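Flagellar hook-associated protein (Burkholderia pseudomallei, PDB 4UT1) probably serves as a structural component of the bacterial flagellum, at the junction between hook and filament. Local coordinates at residues A[584-587]-A[592-595]; A[139-144]-A[442-447]; A[371-376]-A[401-406]. All coordinates share one frame; numbering follows the deposited sequence.

Contact 1 of 3, residues A[584-587]-A[592-595]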
ATOM      1  N   LYS A 584     -14.397   4.342   6.256  1.00 24.74           N
ATOM      2  CA  LYS A 584     -13.876   2.991   6.055  1.00 27.63           C
ATOM      3  C   LYS A 584     -13.340   2.782   4.639  1.00 30.33           C
ATOM      4  O   LYS A 584     -14.054   2.320   3.744  1.00 31.76           O
ATOM      5  CB  LYS A 584     -14.955   1.963   6.384  1.00 32.60           C
ATOM      6  CG  LYS A 584     -15.432   2.056   7.823  1.00 27.55           C
ATOM      7  CD  LYS A 584     -16.372   0.917   8.182  1.00 36.85           C
ATOM      8  CE  LYS A 584     -16.988   1.130   9.554  1.00 38.55           C
ATOM      9  NZ  LYS A 584     -17.857  -0.006   9.958  1.00 43.42           N
ATOM     10  N   THR A 585     -12.060   3.092   4.451  1.00 25.70           N
ATOM     11  CA  THR A 585     -11.467   3.116   3.122  1.00 25.82           C
ATOM     12  C   THR A 585     -10.547   1.938   2.849  1.00 27.28           C
ATOM     13  O   THR A 585     -10.112   1.732   1.712  1.00 28.09           O
ATOM     14  CB  THR A 585     -10.672   4.415   2.907  1.00 25.32           C
ATOM     15  OG1 THR A 585      -9.654   4.527   3.915  1.00 26.70           O
ATOM     16  CG2 THR A 585     -11.607   5.619   2.982  1.00 27.53           C
ATOM     17  N   MET A 586     -10.247   1.174   3.896  1.00 26.74           N
ATOM     18  CA  MET A 586      -9.291   0.086   3.799  1.00 34.17           C
ATOM     19  C   MET A 586      -9.976  -1.270   3.888  1.00 33.68           C
ATOM     20  O   MET A 586     -11.085  -1.385   4.426  1.00 28.70           O
ATOM     21  CB  MET A 586      -8.222   0.215   4.894  1.00 30.09           C
ATOM     22  CG  MET A 586      -7.463   1.548   4.867  1.00 30.28           C
ATOM     23  SD  MET A 586      -6.761   1.926   3.243  1.00 30.65           S
ATOM     24  CE  MET A 586      -5.598   0.577   3.042  1.00 21.89           C
ATOM     25  N   ASN A 587      -9.295  -2.287   3.361  1.00 31.60           N
ATOM     26  CA  ASN A 587      -9.788  -3.662   3.370  1.00 37.34           C
ATOM     27  C   ASN A 587     -11.192  -3.746   2.786  1.00 40.87           C
ATOM     28  O   ASN A 587     -12.118  -4.234   3.436  1.00 41.01           O
ATOM     29  CB  ASN A 587      -9.774  -4.239   4.789  1.00 39.35           C
ATOM     30  CG  ASN A 587      -8.393  -4.204   5.425  1.00 43.29           C
ATOM     31  OD1 ASN A 587      -8.244  -3.854   6.596  1.00 41.67           O
ATOM     32  ND2 ASN A 587      -7.375  -4.564   4.653  1.00 44.51           N
ATOM     33  N   THR A 592     -11.109   1.515   9.023  1.00 20.91           N
ATOM     34  CA  THR A 592     -10.618   2.887   9.023  1.00 23.68           C
ATOM     35  C   THR A 592      -9.094   2.911   8.908  1.00 19.64           C
ATOM     36  O   THR A 592      -8.452   1.863   8.911  1.00 21.83           O
ATOM     37  CB  THR A 592     -11.023   3.626  10.303  1.00 22.84           C
ATOM     38  OG1 THR A 592     -10.312   3.064  11.411  1.00 21.99           O
ATOM     39  CG2 THR A 592     -12.519   3.489  10.557  1.00 19.69           C
ATOM     40  N   LEU A 593      -8.529   4.107   8.794  1.00 16.56           N
ATOM     41  CA  LEU A 593      -7.084   4.255   8.696  1.00 20.02           C
ATOM     42  C   LEU A 593      -6.386   3.700   9.939  1.00 19.42           C
ATOM     43  O   LEU A 593      -5.402   2.967   9.831  1.00 18.06           O
ATOM     44  CB  LEU A 593      -6.712   5.728   8.486  1.00 21.53           C
ATOM     45  CG  LEU A 593      -7.142   6.356   7.162  1.00 21.99           C
ATOM     46  CD1 LEU A 593      -6.903   7.854   7.158  1.00 19.52           C
ATOM     47  CD2 LEU A 593      -6.400   5.703   6.023  1.00 18.83           C
ATOM     48  N   THR A 594      -6.890   4.045  11.117  1.00 18.47           N
ATOM     49  CA  THR A 594      -6.254   3.615  12.360  1.00 16.12           C
ATOM     50  C   THR A 594      -6.536   2.144  12.609  1.00 16.37           C
ATOM     51  O   THR A 594      -5.703   1.425  13.166  1.00 19.44           O
ATOM     52  CB  THR A 594      -6.730   4.444  13.569  1.00 21.19           C
ATOM     53  OG1 THR A 594      -8.156   4.400  13.634  1.00 20.29           O
ATOM     54  CG2 THR A 594      -6.275   5.890  13.434  1.00 18.94           C
ATOM     55  N   GLY A 595      -7.706   1.690  12.173  1.00 16.59           N
ATOM     56  CA  GLY A 595      -8.035   0.280  12.238  1.00 20.25           C
ATOM     57  C   GLY A 595      -7.109  -0.518  11.336  1.00 20.47           C
ATOM     58  O   GLY A 595      -6.651  -1.603  11.698  1.00 21.63           O
TER
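Lys584 and Thr592 bring their backbones within 4.4 Å, CA to CA, where residues 584-587 run past the start of helix 593-630, and no hydrogen bond joins the two segments. Both of these side chains leave the interface at CB, yet they run close enough for Lys584 CG to come within 4.2 Å of Thr592 CG2; the lysine then runs on extended along the exposed edge of the contact. The buried half of the contact lies at the next residues along. Leu593 sends its CD2 methyl to 4.1 Å from Thr585 OG1, the two side chains crossing at a slant. The methyl contact is van der Waals; the polar partner of Thr585 OG1 is Ser313 OG on helix 287-322, a hydrogen bond that pins Thr585 against the neighbouring helix and satisfies its buried oxygen. Met586 starts out toward the helix: its CG sits 4.2 Å from Thr592 O and 4.4 Å from Leu593 CD2. The chain then bends at chi2 (-53°) and again at chi3 (-63°), which turns SD and CE away from the helix start, and the side chain packs on Ser313 and Thr368. Leu593 itself packs on Phe121 of helix 113-129 as well as on helix 287-322. On the helix side, Thr592 OG1 accepts from Gly595 N at 3.0 Å, with a bond angle of 155°, and so holds one of the amides at the start of the first turn. Thr585 and Met586 both face Thr591 in a classic beta bulge, and Thr592 is the N-cap of helix 593-630, the last one modelled.

Contact 2 of 3, residues A[139-144]-A[442-447]. With EDO (1,2-ethanediol), chain C; EDO (1,2-ethanediol), chain H.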
ATOM      1  N   THR A 139      -1.626  25.077  14.282  1.00 14.24           N
ATOM      2  CA  THR A 139      -1.578  23.836  15.049  1.00 14.25           C
ATOM      3  C   THR A 139      -1.893  22.637  14.161  1.00 16.82           C
ATOM      4  O   THR A 139      -1.196  21.615  14.212  1.00 15.70           O
ATOM      5  CB  THR A 139      -2.541  23.877  16.230  1.00 17.33           C
ATOM      6  OG1 THR A 139      -2.076  24.850  17.174  1.00 17.69           O
ATOM      7  CG2 THR A 139      -2.630  22.522  16.920  1.00 17.20           C
ATOM      8  N   ALA A 140      -2.927  22.768  13.339  1.00 13.45           N
ATOM      9  CA  ALA A 140      -3.271  21.721  12.380  1.00 14.56           C
ATOM     10  C   ALA A 140      -2.090  21.367  11.477  1.00 14.82           C
ATOM     11  O   ALA A 140      -1.849  20.197  11.179  1.00 12.90           O
ATOM     12  CB  ALA A 140      -4.470  22.148  11.533  1.00 14.32           C
ATOM     13  N   MET A 141      -1.373  22.380  11.010  1.00 13.41           N
ATOM     14  CA  MET A 141      -0.225  22.129  10.138  1.00 11.03           C
ATOM     15  C   MET A 141       0.931  21.459  10.894  1.00 17.52           C
ATOM     16  O   MET A 141       1.673  20.648  10.317  1.00 13.67           O
ATOM     17  CB  MET A 141       0.234  23.439   9.489  1.00 13.96           C
ATOM     18  CG  MET A 141      -0.727  23.963   8.429  1.00 17.59           C
ATOM     19  SD  MET A 141      -0.784  22.799   7.028  1.00 24.09           S
ATOM     20  CE  MET A 141      -1.839  23.684   5.901  1.00 19.89           C
ATOM     21  N   SER A 142       1.091  21.785  12.179  1.00 16.72           N
ATOM     22  CA  SER A 142       2.107  21.129  12.999  1.00 19.57           C
ATOM     23  C   SER A 142       1.788  19.648  13.170  1.00 17.01           C
ATOM     24  O   SER A 142       2.692  18.816  13.107  1.00 14.10           O
ATOM     25  CB  SER A 142       2.244  21.800  14.367  1.00 20.52           C
ATOM     26  OG  SER A 142       2.787  23.097  14.215  1.00 25.94           O
ATOM     27  N   ASN A 143       0.506  19.338  13.361  1.00 16.59           N
ATOM     28  CA  ASN A 143       0.019  17.957  13.394  1.00 16.20           C
ATOM     29  C   ASN A 143       0.337  17.212  12.099  1.00 14.74           C
ATOM     30  O   ASN A 143       0.745  16.039  12.125  1.00 12.72           O
ATOM     31  CB  ASN A 143      -1.502  17.927  13.648  1.00 12.40           C
ATOM     32  CG  ASN A 143      -1.864  18.406  15.031  1.00 16.61           C
ATOM     33  OD1 ASN A 143      -1.058  18.326  15.951  1.00 17.91           O
ATOM     34  ND2 ASN A 143      -3.077  18.921  15.187  1.00 16.66           N
ATOM     35  N   ALA A 144       0.130  17.896  10.974  1.00 14.31           N
ATOM     36  CA  ALA A 144       0.477  17.348   9.656  1.00 12.25           C
ATOM     37  C   ALA A 144       1.975  17.067   9.576  1.00 14.71           C
ATOM     38  O   ALA A 144       2.400  16.028   9.067  1.00 12.62           O
ATOM     39  CB  ALA A 144       0.066  18.305   8.556  1.00 11.55           C
ATOM     40  N   SER A 442      -3.528  28.795   5.916  1.00 16.13           N
ATOM     41  CA  SER A 442      -4.626  29.386   5.154  1.00 20.47           C
ATOM     42  C   SER A 442      -5.119  28.461   4.038  1.00 17.93           C
ATOM     43  O   SER A 442      -6.233  28.635   3.523  1.00 16.08           O
ATOM     44  CB  SER A 442      -4.196  30.732   4.561  1.00 22.43           C
ATOM     45  OG  SER A 442      -3.890  31.657   5.601  1.00 28.22           O
ATOM     46  N   ALA A 443      -4.296  27.487   3.661  1.00 17.30           N
ATOM     47  CA  ALA A 443      -4.671  26.568   2.585  1.00 15.33           C
ATOM     48  C   ALA A 443      -5.727  25.550   3.012  1.00 14.85           C
ATOM     49  O   ALA A 443      -6.324  24.883   2.166  1.00 13.43           O
ATOM     50  CB  ALA A 443      -3.426  25.837   2.048  1.00 15.26           C
ATOM     51  N   ILE A 444      -5.938  25.400   4.316  1.00 14.56           N
ATOM     52  CA  ILE A 444      -7.005  24.527   4.790  1.00 14.01           C
ATOM     53  C   ILE A 444      -8.351  25.157   4.395  1.00 12.05           C
ATOM     54  O   ILE A 444      -8.649  26.287   4.763  1.00 13.89           O
ATOM     55  CB  ILE A 444      -6.921  24.301   6.314  1.00 14.65           C
ATOM     56  CG1 ILE A 444      -5.597  23.612   6.666  1.00 16.71           C
ATOM     57  CG2 ILE A 444      -8.100  23.458   6.811  1.00 13.43           C
ATOM     58  CD1 ILE A 444      -5.270  23.639   8.136  1.00 14.06           C
ATOM     59  N   ALA A 445      -9.131  24.433   3.605  1.00 13.32           N
ATOM     60  CA  ALA A 445     -10.403  24.953   3.112  1.00 13.62           C
ATOM     61  C   ALA A 445     -11.519  24.582   4.082  1.00 14.23           C
ATOM     62  O   ALA A 445     -12.200  23.582   3.896  1.00 14.22           O
ATOM     63  CB  ALA A 445     -10.690  24.412   1.716  1.00 13.96           C
ATOM     64  N   ALA A 446     -11.698  25.393   5.121  1.00 12.95           N
ATOM     65  CA  ALA A 446     -12.618  25.058   6.200  1.00 12.59           C
ATOM     66  C   ALA A 446     -14.080  25.308   5.844  1.00 13.22           C
ATOM     67  O   ALA A 446     -14.969  24.701   6.422  1.00 12.38           O
ATOM     68  CB  ALA A 446     -12.255  25.843   7.459  1.00 11.78           C
ATOM     69  N   ALA A 447     -14.314  26.196   4.896  1.00 13.85           N
ATOM     70  CA  ALA A 447     -15.679  26.613   4.570  1.00 14.32           C
ATOM     71  C   ALA A 447     -16.302  25.782   3.455  1.00 15.61           C
ATOM     72  O   ALA A 447     -15.607  25.311   2.562  1.00 13.58           O
ATOM     73  CB  ALA A 447     -15.677  28.071   4.187  1.00 15.45           C
TER
HETATM   74  C1  EDO C1629       1.406  16.425  17.429  1.00 28.99           C
HETATM   75  O1  EDO C1629       1.561  17.624  16.653  1.00 27.51           O
HETATM   76  C2  EDO C1629       0.159  15.671  16.968  1.00 24.20           C
HETATM   77  O2  EDO C1629       0.471  14.336  16.537  1.00 18.48           O
HETATM   78  C1  EDO H1634      -4.600  19.166  18.217  1.00 19.46           C
HETATM   79  O1  EDO H1634      -4.449  20.119  17.171  1.00 24.15           O
HETATM   80  C2  EDO H1634      -5.382  17.955  17.754  1.00 21.41           C
HETATM   81  O2  EDO H1634      -4.954  16.840  18.536  1.00 25.50           O
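Ile444 pushes its side chain from a loop against the flank of helix 134-193, where Ala140 and Met141 receive it. The close part of the contact is entirely apolar. The methyl of Ala140 points at the loop, and Ile444 CD1 rests on it, 3.8 Å from Ala140 CB. Met141 arrives from the next position: it leaves the helix at an angle to the loop, bends at chi2 (-65°) and then runs straight through chi3 (-176°), which brings its end round to meet the isoleucine tip to tip. Its CE lies 3.8 Å from Ile444 CG1 and 4.1 Å from Ile444 CD1. Leu124 and Val127 of helix 113-129 pack on the same Ala140, so the isoleucine docks where two helices of the FlgK helical domain meet. The loop is fixed in place by polar bonds to the bundle: Asn322 bonds Ala445 N through OD1 and Ala443 O through ND2, while Arg137 NH1 bonds Ile444 O. Just past the isoleucine the chain doubles back in an inverse gamma turn centred on Ala445, with a weak bond from Ala446 N to Ile444 O.

Away from the loop, the helix takes on a polar character. Asn143 faces elsewhere and has no contact with residues 442-447; each end of its amide holds a small solute. One 1,2-ethanediol gives a hydrogen bond from its O1 to Asn143 OD1 at 2.8 Å; a second accepts at O1 from Asn143 ND2, 2.7 Å away, at an angle of 154°. Both molecules probably came from the crystallisation liquor.

Contact 3 of 3, residues A[371-376]-A[401-406]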
ATOM      1  N   TYR A 371       2.946  -6.468  -6.662  1.00 11.83           N
ATOM      2  CA  TYR A 371       2.449  -7.285  -7.774  1.00 14.99           C
ATOM      3  C   TYR A 371       3.439  -7.463  -8.906  1.00 15.03           C
ATOM      4  O   TYR A 371       4.398  -6.710  -9.048  1.00 11.63           O
ATOM      5  CB  TYR A 371       1.146  -6.684  -8.334  1.00 12.86           C
ATOM      6  CG  TYR A 371       0.191  -6.335  -7.233  1.00 13.80           C
ATOM      7  CD1 TYR A 371      -0.679  -7.282  -6.706  1.00 14.46           C
ATOM      8  CD2 TYR A 371       0.207  -5.068  -6.662  1.00 14.27           C
ATOM      9  CE1 TYR A 371      -1.526  -6.964  -5.647  1.00 16.01           C
ATOM     10  CE2 TYR A 371      -0.634  -4.741  -5.610  1.00 14.37           C
ATOM     11  CZ  TYR A 371      -1.494  -5.691  -5.104  1.00 15.41           C
ATOM     12  OH  TYR A 371      -2.320  -5.348  -4.053  1.00 14.55           O
ATOM     13  N   ALA A 372       3.183  -8.472  -9.736  1.00 14.54           N
ATOM     14  CA  ALA A 372       3.854  -8.560 -11.019  1.00 12.79           C
ATOM     15  C   ALA A 372       2.759  -8.648 -12.076  1.00 12.53           C
ATOM     16  O   ALA A 372       1.807  -9.400 -11.896  1.00 13.46           O
ATOM     17  CB  ALA A 372       4.787  -9.765 -11.081  1.00 15.90           C
ATOM     18  N   LEU A 373       2.879  -7.833 -13.123  1.00 10.24           N
ATOM     19  CA  LEU A 373       2.042  -7.963 -14.325  1.00 13.14           C
ATOM     20  C   LEU A 373       2.817  -8.711 -15.406  1.00 14.26           C
ATOM     21  O   LEU A 373       3.871  -8.249 -15.875  1.00 13.30           O
ATOM     22  CB  LEU A 373       1.614  -6.601 -14.859  1.00 15.55           C
ATOM     23  CG  LEU A 373       0.596  -6.713 -16.002  1.00 13.75           C
ATOM     24  CD1 LEU A 373      -0.779  -6.865 -15.418  1.00 14.91           C
ATOM     25  CD2 LEU A 373       0.693  -5.498 -16.894  1.00 18.27           C
ATOM     26  N   SER A 374       2.293  -9.863 -15.811  1.00 17.70           N
ATOM     27  CA  SER A 374       3.000 -10.703 -16.769  1.00 13.17           C
ATOM     28  C   SER A 374       2.143 -10.897 -18.005  1.00 12.82           C
ATOM     29  O   SER A 374       0.921 -10.823 -17.937  1.00 13.37           O
ATOM     30  CB  SER A 374       3.365 -12.054 -16.151  1.00 13.96           C
ATOM     31  OG  SER A 374       2.211 -12.718 -15.664  1.00 18.70           O
ATOM     32  N   TYR A 375       2.798 -11.148 -19.128  1.00 14.53           N
ATOM     33  CA  TYR A 375       2.084 -11.299 -20.388  1.00 14.59           C
ATOM     34  C   TYR A 375       2.521 -12.602 -21.018  1.00 15.36           C
ATOM     35  O   TYR A 375       3.706 -12.839 -21.126  1.00 17.25           O
ATOM     36  CB  TYR A 375       2.374 -10.111 -21.310  1.00 12.44           C
ATOM     37  CG  TYR A 375       1.625 -10.168 -22.618  1.00 16.55           C
ATOM     38  CD1 TYR A 375       0.264  -9.924 -22.666  1.00 16.83           C
ATOM     39  CD2 TYR A 375       2.281 -10.476 -23.805  1.00 16.06           C
ATOM     40  CE1 TYR A 375      -0.433  -9.981 -23.865  1.00 17.01           C
ATOM     41  CE2 TYR A 375       1.590 -10.533 -25.018  1.00 17.59           C
ATOM     42  CZ  TYR A 375       0.235 -10.286 -25.035  1.00 20.38           C
ATOM     43  OH  TYR A 375      -0.462 -10.339 -26.223  1.00 18.27           O
ATOM     44  N   ASP A 376       1.578 -13.448 -21.429  1.00 18.46           N
ATOM     45  CA  ASP A 376       1.944 -14.757 -21.965  1.00 19.00           C
ATOM     46  C   ASP A 376       1.687 -14.866 -23.478  1.00 18.16           C
ATOM     47  O   ASP A 376       1.700 -15.960 -24.032  1.00 17.94           O
ATOM     48  CB  ASP A 376       1.200 -15.869 -21.201  1.00 17.57           C
ATOM     49  CG  ASP A 376      -0.299 -15.906 -21.500  1.00 23.75           C
ATOM     50  OD1 ASP A 376      -0.806 -15.056 -22.259  1.00 19.14           O
ATOM     51  OD2 ASP A 376      -0.981 -16.794 -20.949  1.00 25.29           O
ATOM     52  N   PRO A 401      -2.094  -0.651 -25.080  1.00 21.50           N
ATOM     53  CA  PRO A 401      -2.869  -1.483 -24.158  1.00 20.27           C
ATOM     54  C   PRO A 401      -3.108  -0.801 -22.816  1.00 22.43           C
ATOM     55  O   PRO A 401      -2.160  -0.383 -22.144  1.00 26.10           O
ATOM     56  CB  PRO A 401      -1.991  -2.734 -23.983  1.00 21.15           C
ATOM     57  CG  PRO A 401      -0.892  -2.615 -25.024  1.00 22.86           C
ATOM     58  CD  PRO A 401      -0.723  -1.157 -25.261  1.00 21.25           C
ATOM     59  N   THR A 402      -4.373  -0.687 -22.440  1.00 21.35           N
ATOM     60  CA  THR A 402      -4.739  -0.201 -21.117  1.00 22.28           C
ATOM     61  C   THR A 402      -5.705  -1.205 -20.515  1.00 22.59           C
ATOM     62  O   THR A 402      -6.517  -1.791 -21.230  1.00 23.09           O
ATOM     63  CB  THR A 402      -5.386   1.188 -21.171  1.00 25.48           C
ATOM     64  OG1 THR A 402      -6.626   1.102 -21.885  1.00 31.75           O
ATOM     65  CG2 THR A 402      -4.473   2.173 -21.877  1.00 22.63           C
ATOM     66  N   MET A 403      -5.618  -1.408 -19.207  1.00 17.01           N
ATOM     67  CA  MET A 403      -6.474  -2.358 -18.508  1.00 17.95           C
ATOM     68  C   MET A 403      -6.622  -2.004 -17.030  1.00 20.62           C
ATOM     69  O   MET A 403      -5.840  -1.224 -16.479  1.00 18.42           O
ATOM     70  CB  MET A 403      -5.931  -3.781 -18.651  1.00 16.92           C
ATOM     71  CG  MET A 403      -4.741  -4.092 -17.758  1.00 16.84           C
ATOM     72  SD  MET A 403      -3.664  -5.343 -18.484  1.00 16.77           S
ATOM     73  CE  MET A 403      -2.847  -4.350 -19.712  1.00 12.06           C
ATOM     74  N   THR A 404      -7.646  -2.569 -16.400  1.00 19.50           N
ATOM     75  CA  THR A 404      -7.878  -2.377 -14.981  1.00 18.98           C
ATOM     76  C   THR A 404      -7.980  -3.728 -14.285  1.00 22.38           C
ATOM     77  O   THR A 404      -8.795  -4.565 -14.658  1.00 21.50           O
ATOM     78  CB  THR A 404      -9.166  -1.561 -14.714  1.00 19.45           C
ATOM     79  OG1 THR A 404      -9.033  -0.263 -15.299  1.00 19.04           O
ATOM     80  CG2 THR A 404      -9.398  -1.405 -13.213  1.00 22.13           C
ATOM     81  N   ILE A 405      -7.135  -3.938 -13.282  1.00 15.28           N
ATOM     82  CA  ILE A 405      -7.146  -5.178 -12.517  1.00 16.29           C
ATOM     83  C   ILE A 405      -6.939  -4.879 -11.047  1.00 20.10           C
ATOM     84  O   ILE A 405      -6.000  -4.183 -10.705  1.00 17.82           O
ATOM     85  CB  ILE A 405      -6.031  -6.141 -12.967  1.00 17.56           C
ATOM     86  CG1 ILE A 405      -6.142  -6.441 -14.465  1.00 16.20           C
ATOM     87  CG2 ILE A 405      -6.062  -7.419 -12.137  1.00 17.35           C
ATOM     88  CD1 ILE A 405      -4.955  -7.221 -15.017  1.00 16.37           C
ATOM     89  N   GLY A 406      -7.807  -5.406 -10.192  1.00 22.67           N
ATOM     90  CA  GLY A 406      -7.592  -5.381  -8.753  1.00 25.85           C
ATOM     91  C   GLY A 406      -7.320  -4.032  -8.109  1.00 24.92           C
ATOM     92  O   GLY A 406      -6.570  -3.942  -7.126  1.00 22.25           O
TER
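Two antiparallel sheets face each other across an apolar interior in the D2-like domain, a beta-sandwich arrangement, and Leu373 meets Met403 and Ile405 where strand 371-375 of one sheet looks onto strand 402-405 of the other. The backbones stay well apart: the nearest CA atoms, those of Leu373 and Ile405, are 9.8 Å from each other, and no hydrogen bond joins the segments, so side chains alone make the contact. Strand 371-375 lies inside its sheet, with Leu373 sharing backbone bonds with Phe422 on one neighbour while Ala372 and Ser374 pair with Thr383 and Thr381 on the other. Strand 402-405, by contrast, is an outer strand of its three-stranded sheet.

Leu373 is directed at the other sheet. Its CG lies opposite the backbone N (chi1 -173°), and the turn at chi2 (84°) then aims CD1 at the far sheet. This one methyl does the touching for both pairs. It lies 4.2 Å from Ile405 CD1, the end of a side chain that is itself extended at chi2 (172°), and 4.5 Å from Met403 SD, a looser approach. Met403 and Ile405 are two residues apart on their strand and therefore both point inward, whereas Thr404 between them is exposed on the other face. Around them, Tyr380 and Ala394 of the first sheet rest against Met403, and Val391 and Ala394 against Ile405, which extends the same apolar layer toward the neighbouring strands. On the three-stranded sheet the two inward side chains also touch one another, Met403 SD lying 4.1 Å from Ile405 CD1.

Each of the three contacts is largely buried, but they sit in different parts of the fold. Contacts 1 and 2, with centres 22 Å apart, belong to the helical part and share supports: helices 113-129 and 287-322 supply partners to both. Contact 3 lies in the beta domain, about 39 Å from contact 2 between centres and on the other side of the chain's centre. Its touching atoms are all apolar side-chain atoms, and it joins sheet to sheet. Contact 2 adds polar bonds that fix a loop and a polar flank where two crystallisation solutes sit, while contact 1, between segments close in sequence, mixes apolar touches with a helix cap and a lysine at the edge.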